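Local coordinates for protein serine protease inhibitor 2 (Anopheles gambiae, PDB 3PZF) that inhibits clip-domain serine proteases of the melanization cascade and thereby restrains phenoloxidase activation in mosquito hemolymph, at residues Ala213-Asp225 / Tyr275-Lys287. Residues are numbered along the deposited sequence; the frame is centred on the assembly and turned at random.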
loop_
_atom_site.group_PDB
_atom_site.type_symbol
_atom_site.label_atom_id
_atom_site.label_comp_id
_atom_site.label_asym_id
_atom_site.label_seq_id
_atom_site.Cartn_x
_atom_site.Cartn_y
_atom_site.Cartn_z
ATOM N N ALA A 213 12.423 21.387 -3.926
ATOM C CA ALA A 213 12.617 19.962 -4.112
ATOM C C ALA A 213 13.738 19.691 -5.104
ATOM O O ALA A 213 14.118 20.580 -5.852
ATOM C CB ALA A 213 11.312 19.317 -4.615
ATOM N N GLN A 214 14.247 18.457 -5.130
ATOM C CA GLN A 214 15.229 18.052 -6.137
ATOM C C GLN A 214 14.494 17.308 -7.222
ATOM O O GLN A 214 13.796 16.358 -6.928
ATOM C CB GLN A 214 16.247 17.089 -5.542
ATOM C CG GLN A 214 17.097 17.708 -4.447
ATOM C CD GLN A 214 18.316 16.862 -4.176
ATOM O OE1 GLN A 214 19.258 16.840 -4.971
ATOM N NE2 GLN A 214 18.286 16.122 -3.086
ATOM N N TYR A 215 14.682 17.702 -8.477
ATOM C CA TYR A 215 13.844 17.153 -9.545
ATOM C C TYR A 215 14.639 16.311 -10.541
ATOM O O TYR A 215 15.860 16.415 -10.634
ATOM C CB TYR A 215 13.161 18.295 -10.287
ATOM C CG TYR A 215 12.017 18.963 -9.528
ATOM C CD1 TYR A 215 10.689 18.571 -9.742
ATOM C CD2 TYR A 215 12.278 20.014 -8.618
ATOM C CE1 TYR A 215 9.634 19.195 -9.084
ATOM C CE2 TYR A 215 11.242 20.651 -7.954
ATOM C CZ TYR A 215 9.926 20.253 -8.198
ATOM O OH TYR A 215 8.901 20.880 -7.527
ATOM N N MET A 216 13.929 15.465 -11.275
ATOM C CA MET A 216 14.514 14.710 -12.378
ATOM C C MET A 216 13.589 14.899 -13.570
ATOM O O MET A 216 12.396 15.083 -13.382
ATOM C CB MET A 216 14.626 13.227 -12.028
ATOM C CG MET A 216 13.378 12.649 -11.456
ATOM S SD MET A 216 13.773 11.000 -10.792
ATOM C CE MET A 216 12.144 10.469 -10.366
ATOM N N GLU A 217 14.156 14.920 -14.775
ATOM C CA GLU A 217 13.421 15.286 -15.999
ATOM C C GLU A 217 13.845 14.378 -17.123
ATOM O O GLU A 217 15.037 14.093 -17.259
ATOM C CB GLU A 217 13.768 16.731 -16.403
ATOM C CG GLU A 217 13.498 17.738 -15.312
ATOM C CD GLU A 217 14.003 19.132 -15.667
ATOM O OE1 GLU A 217 13.763 19.601 -16.809
ATOM O OE2 GLU A 217 14.656 19.743 -14.800
ATOM N N GLN A 218 12.881 13.898 -17.915
ATOM C CA GLN A 218 13.233 13.257 -19.180
ATOM C C GLN A 218 12.164 13.449 -20.233
ATOM O O GLN A 218 11.040 13.819 -19.911
ATOM C CB GLN A 218 13.425 11.747 -18.981
ATOM C CG GLN A 218 12.134 10.980 -18.733
ATOM C CD GLN A 218 12.431 9.496 -18.687
ATOM O OE1 GLN A 218 12.769 8.921 -19.700
ATOM N NE2 GLN A 218 12.416 8.906 -17.501
ATOM N N ASN A 219 12.530 13.166 -21.486
ATOM C CA ASN A 219 11.579 13.006 -22.582
ATOM C C ASN A 219 11.412 11.524 -22.853
ATOM O O ASN A 219 12.403 10.807 -23.000
ATOM C CB ASN A 219 12.135 13.621 -23.859
ATOM C CG ASN A 219 12.291 15.102 -23.755
ATOM O OD1 ASN A 219 11.300 15.807 -23.554
ATOM N ND2 ASN A 219 13.532 15.600 -23.897
ATOM N N GLY A 220 10.177 11.059 -22.955
ATOM C CA GLY A 220 9.972 9.675 -23.329
ATOM C C GLY A 220 8.599 9.404 -23.884
ATOM O O GLY A 220 7.773 10.299 -24.008
ATOM N N GLN A 221 8.378 8.145 -24.240
ATOM C CA GLN A 221 7.080 7.681 -24.708
ATOM C C GLN A 221 6.405 6.987 -23.542
ATOM O O GLN A 221 6.884 5.944 -23.078
ATOM C CB GLN A 221 7.273 6.689 -25.851
ATOM C CG GLN A 221 8.082 7.254 -27.024
ATOM C CD GLN A 221 7.260 8.129 -27.974
ATOM O OE1 GLN A 221 7.749 8.533 -29.035
ATOM N NE2 GLN A 221 6.013 8.418 -27.606
ATOM N N PHE A 222 5.313 7.563 -23.045
ATOM C CA PHE A 222 4.622 7.001 -21.880
ATOM C C PHE A 222 3.107 7.068 -22.059
ATOM O O PHE A 222 2.590 7.991 -22.658
ATOM C CB PHE A 222 4.954 7.784 -20.610
ATOM C CG PHE A 222 6.436 7.915 -20.331
ATOM C CD1 PHE A 222 7.143 6.843 -19.770
ATOM C CD2 PHE A 222 7.108 9.103 -20.595
ATOM C CE1 PHE A 222 8.514 6.952 -19.505
ATOM C CE2 PHE A 222 8.468 9.221 -20.347
ATOM C CZ PHE A 222 9.171 8.150 -19.789
ATOM N N TYR A 223 2.396 6.118 -21.477
ATOM C CA TYR A 223 0.947 6.252 -21.363
ATOM C C TYR A 223 0.632 7.475 -20.518
ATOM O O TYR A 223 1.184 7.665 -19.416
ATOM C CB TYR A 223 0.315 5.000 -20.773
ATOM C CG TYR A 223 0.236 3.859 -21.758
ATOM C CD1 TYR A 223 -0.927 3.633 -22.481
ATOM C CD2 TYR A 223 1.319 3.015 -21.970
ATOM C CE1 TYR A 223 -1.013 2.596 -23.386
ATOM C CE2 TYR A 223 1.241 1.967 -22.877
ATOM C CZ TYR A 223 0.075 1.779 -23.591
ATOM O OH TYR A 223 -0.024 0.739 -24.477
ATOM N N TYR A 224 -0.290 8.279 -21.032
ATOM C CA TYR A 224 -0.539 9.606 -20.502
ATOM C C TYR A 224 -1.938 10.053 -20.909
ATOM O O TYR A 224 -2.447 9.682 -21.985
ATOM C CB TYR A 224 0.504 10.570 -21.081
ATOM C CG TYR A 224 0.124 12.009 -20.888
ATOM C CD1 TYR A 224 0.385 12.663 -19.694
ATOM C CD2 TYR A 224 -0.536 12.705 -21.896
ATOM C CE1 TYR A 224 0.010 13.971 -19.511
ATOM C CE2 TYR A 224 -0.917 14.013 -21.724
ATOM C CZ TYR A 224 -0.630 14.645 -20.538
ATOM O OH TYR A 224 -1.030 15.946 -20.374
ATOM N N ASP A 225 -2.578 10.846 -20.064
ATOM C CA ASP A 225 -3.754 11.594 -20.510
ATOM C C ASP A 225 -3.954 12.783 -19.590
ATOM O O ASP A 225 -3.563 12.734 -18.431
ATOM C CB ASP A 225 -5.028 10.703 -20.522
ATOM C CG ASP A 225 -6.218 11.393 -21.221
ATOM O OD1 ASP A 225 -6.006 12.062 -22.250
ATOM O OD2 ASP A 225 -7.346 11.317 -20.700
ATOM N N TYR A 275 -8.545 5.926 -20.747
ATOM C CA TYR A 275 -8.265 6.996 -21.703
ATOM C C TYR A 275 -6.775 7.254 -21.973
ATOM O O TYR A 275 -6.423 8.013 -22.874
ATOM C CB TYR A 275 -8.865 8.290 -21.176
ATOM C CG TYR A 275 -10.333 8.468 -21.459
ATOM C CD1 TYR A 275 -11.164 7.371 -21.722
ATOM C CD2 TYR A 275 -10.895 9.725 -21.486
ATOM C CE1 TYR A 275 -12.504 7.536 -21.973
ATOM C CE2 TYR A 275 -12.237 9.901 -21.757
ATOM C CZ TYR A 275 -13.034 8.795 -22.004
ATOM O OH TYR A 275 -14.364 8.980 -22.259
ATOM N N MET A 276 -5.884 6.666 -21.193
ATOM C CA MET A 276 -4.467 6.926 -21.409
ATOM C C MET A 276 -3.979 6.234 -22.664
ATOM O O MET A 276 -4.328 5.106 -22.909
ATOM C CB MET A 276 -3.644 6.446 -20.195
ATOM C CG MET A 276 -4.019 7.185 -18.932
ATOM S SD MET A 276 -3.239 6.453 -17.451
ATOM C CE MET A 276 -1.536 7.053 -17.685
ATOM N N GLU A 277 -3.146 6.903 -23.447
ATOM C CA GLU A 277 -2.483 6.235 -24.549
ATOM C C GLU A 277 -1.040 6.709 -24.637
ATOM O O GLU A 277 -0.667 7.715 -24.044
ATOM C CB GLU A 277 -3.228 6.502 -25.874
ATOM C CG GLU A 277 -3.391 7.969 -26.204
ATOM C CD GLU A 277 -4.256 8.190 -27.452
ATOM O OE1 GLU A 277 -4.616 7.186 -28.116
ATOM O OE2 GLU A 277 -4.579 9.360 -27.758
ATOM N N GLU A 278 -0.214 5.960 -25.355
ATOM C CA GLU A 278 1.194 6.334 -25.490
ATOM C C GLU A 278 1.355 7.669 -26.193
ATOM O O GLU A 278 0.897 7.867 -27.336
ATOM C CB GLU A 278 1.972 5.277 -26.271
ATOM C CG GLU A 278 2.311 4.034 -25.493
ATOM C CD GLU A 278 3.505 3.308 -26.082
ATOM O OE1 GLU A 278 4.214 3.912 -26.925
ATOM O OE2 GLU A 278 3.733 2.138 -25.706
ATOM N N ASN A 279 2.055 8.575 -25.518
ATOM C CA ASN A 279 2.314 9.921 -26.036
ATOM C C ASN A 279 3.799 10.268 -25.826
ATOM O O ASN A 279 4.459 9.695 -24.950
ATOM C CB ASN A 279 1.507 10.952 -25.237
ATOM C CG ASN A 279 0.053 11.040 -25.656
ATOM O OD1 ASN A 279 -0.837 10.387 -25.073
ATOM N ND2 ASN A 279 -0.210 11.901 -26.628
ATOM N N GLU A 280 4.324 11.220 -26.593
ATOM C CA GLU A 280 5.609 11.815 -26.236
ATOM C C GLU A 280 5.342 12.733 -25.054
ATOM O O GLU A 280 4.457 13.577 -25.136
ATOM C CB GLU A 280 6.157 12.620 -27.411
ATOM C CG GLU A 280 7.103 11.836 -28.287
ATOM C CD GLU A 280 8.444 11.619 -27.609
ATOM O OE1 GLU A 280 8.894 12.528 -26.872
ATOM O OE2 GLU A 280 9.046 10.540 -27.805
ATOM N N VAL A 281 6.078 12.575 -23.948
ATOM C CA VAL A 281 5.815 13.394 -22.773
ATOM C C VAL A 281 7.128 13.854 -22.185
ATOM O O VAL A 281 8.066 13.072 -22.090
ATOM C CB VAL A 281 5.084 12.616 -21.666
ATOM C CG1 VAL A 281 4.626 13.568 -20.520
ATOM C CG2 VAL A 281 3.901 11.838 -22.248
ATOM N N ASN A 282 7.189 15.120 -21.805
ATOM C CA ASN A 282 8.312 15.604 -20.999
ATOM C C ASN A 282 7.894 15.561 -19.541
ATOM O O ASN A 282 6.941 16.245 -19.148
ATOM C CB ASN A 282 8.731 17.024 -21.370
ATOM C CG ASN A 282 9.988 17.447 -20.609
ATOM O OD1 ASN A 282 9.913 17.838 -19.451
ATOM N ND2 ASN A 282 11.141 17.331 -21.256
ATOM N N VAL A 283 8.581 14.725 -18.761
ATOM C CA VAL A 283 8.194 14.403 -17.401
ATOM C C VAL A 283 9.177 15.032 -16.442
ATOM O O VAL A 283 10.384 14.806 -16.563
ATOM C CB VAL A 283 8.264 12.868 -17.147
ATOM C CG1 VAL A 283 8.002 12.535 -15.670
ATOM C CG2 VAL A 283 7.271 12.129 -18.060
ATOM N N THR A 284 8.651 15.842 -15.522
ATOM C CA THR A 284 9.436 16.371 -14.396
ATOM C C THR A 284 8.792 15.886 -13.098
ATOM O O THR A 284 7.592 16.122 -12.888
ATOM C CB THR A 284 9.428 17.928 -14.381
ATOM O OG1 THR A 284 9.991 18.425 -15.592
ATOM C CG2 THR A 284 10.273 18.474 -13.184
ATOM N N LEU A 285 9.581 15.222 -12.245
ATOM C CA LEU A 285 9.099 14.665 -10.977
ATOM C C LEU A 285 10.076 15.033 -9.883
ATOM O O LEU A 285 11.296 15.035 -10.114
ATOM C CB LEU A 285 9.032 13.151 -11.009
ATOM C CG LEU A 285 7.904 12.559 -11.876
ATOM C CD1 LEU A 285 8.126 11.064 -11.925
ATOM C CD2 LEU A 285 6.560 12.871 -11.239
ATOM N N PRO A 286 9.546 15.334 -8.695
ATOM C CA PRO A 286 10.454 15.562 -7.570
ATOM C C PRO A 286 10.882 14.222 -7.007
ATOM O O PRO A 286 10.055 13.303 -6.942
ATOM C CB PRO A 286 9.583 16.311 -6.557
ATOM C CG PRO A 286 8.174 15.823 -6.838
ATOM C CD PRO A 286 8.132 15.572 -8.341
ATOM N N LYS A 287 12.137 14.091 -6.626
ATOM C CA LYS A 287 12.591 12.872 -5.979
ATOM C C LYS A 287 12.075 12.869 -4.537
ATOM O O LYS A 287 11.896 13.931 -3.926
ATOM C CB LYS A 287 14.118 12.784 -6.040
ATOM C CG LYS A 287 14.624 12.593 -7.485
ATOM C CD LYS A 287 16.119 12.377 -7.580
ATOM C CE LYS A 287 16.876 13.708 -7.531
ATOM N NZ LYS A 287 18.362 13.537 -7.656
HETATM O O HOH W 1 13.021 16.405 -3.540
HETATM O O HOH W 2 18.331 16.115 -9.060
#
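Antiparallel pairing joins Ala213-Asp225 to Tyr275-Lys287 in a strongly twisted ribbon, from Lys287 N on Gln214 O (2.8 Å) to the longer bonds between Tyr224 and Glu277. On one face, Pro286 lays CB over the Tyr215 ring, 4.2 Å from its centroid; the rigid pyrrolidine ring suits this CH-pi contact, while Tyr215 OH bonds to Pro202 O. Beside it, the Thr284 methyl CG2 meets Tyr215 CD1 at 3.5 Å. Farther along, Asn282 ND2 donates to Asn219 OD1 (2.8 Å) from above that carbonyl's plane, the two amides being turned 65° apart; Asn282 reaches it with CG anti to its backbone N (chi1 -174°). The extended Glu278 chain then puts methylene CG over a face of the Tyr223 ring, 3.8 Å from its centroid. The other face has an apolar centre. Gly220, lacking a side chain, leaves room for the Phe222 ring, whose CE2 meets Val283 CG2 (3.9 Å) and whose edge faces Val281 CB. Val281 CG2 also packs on Tyr224 CB (3.8 Å). Back at the Gln214 end, a water probably bridges Lys287 NZ and Tyr215 O, and NZ also forms a salt bridge with Glu343, just before the hinge motif. These strands correspond to s3C and s2C of serpin sheet C: twelve hydrogen bonds cross, eleven between backbone atoms, so the main chain sets the register, while side chains add mixed aromatic and polar pairs on the Tyr215-Tyr223 face and apolar packing on the other.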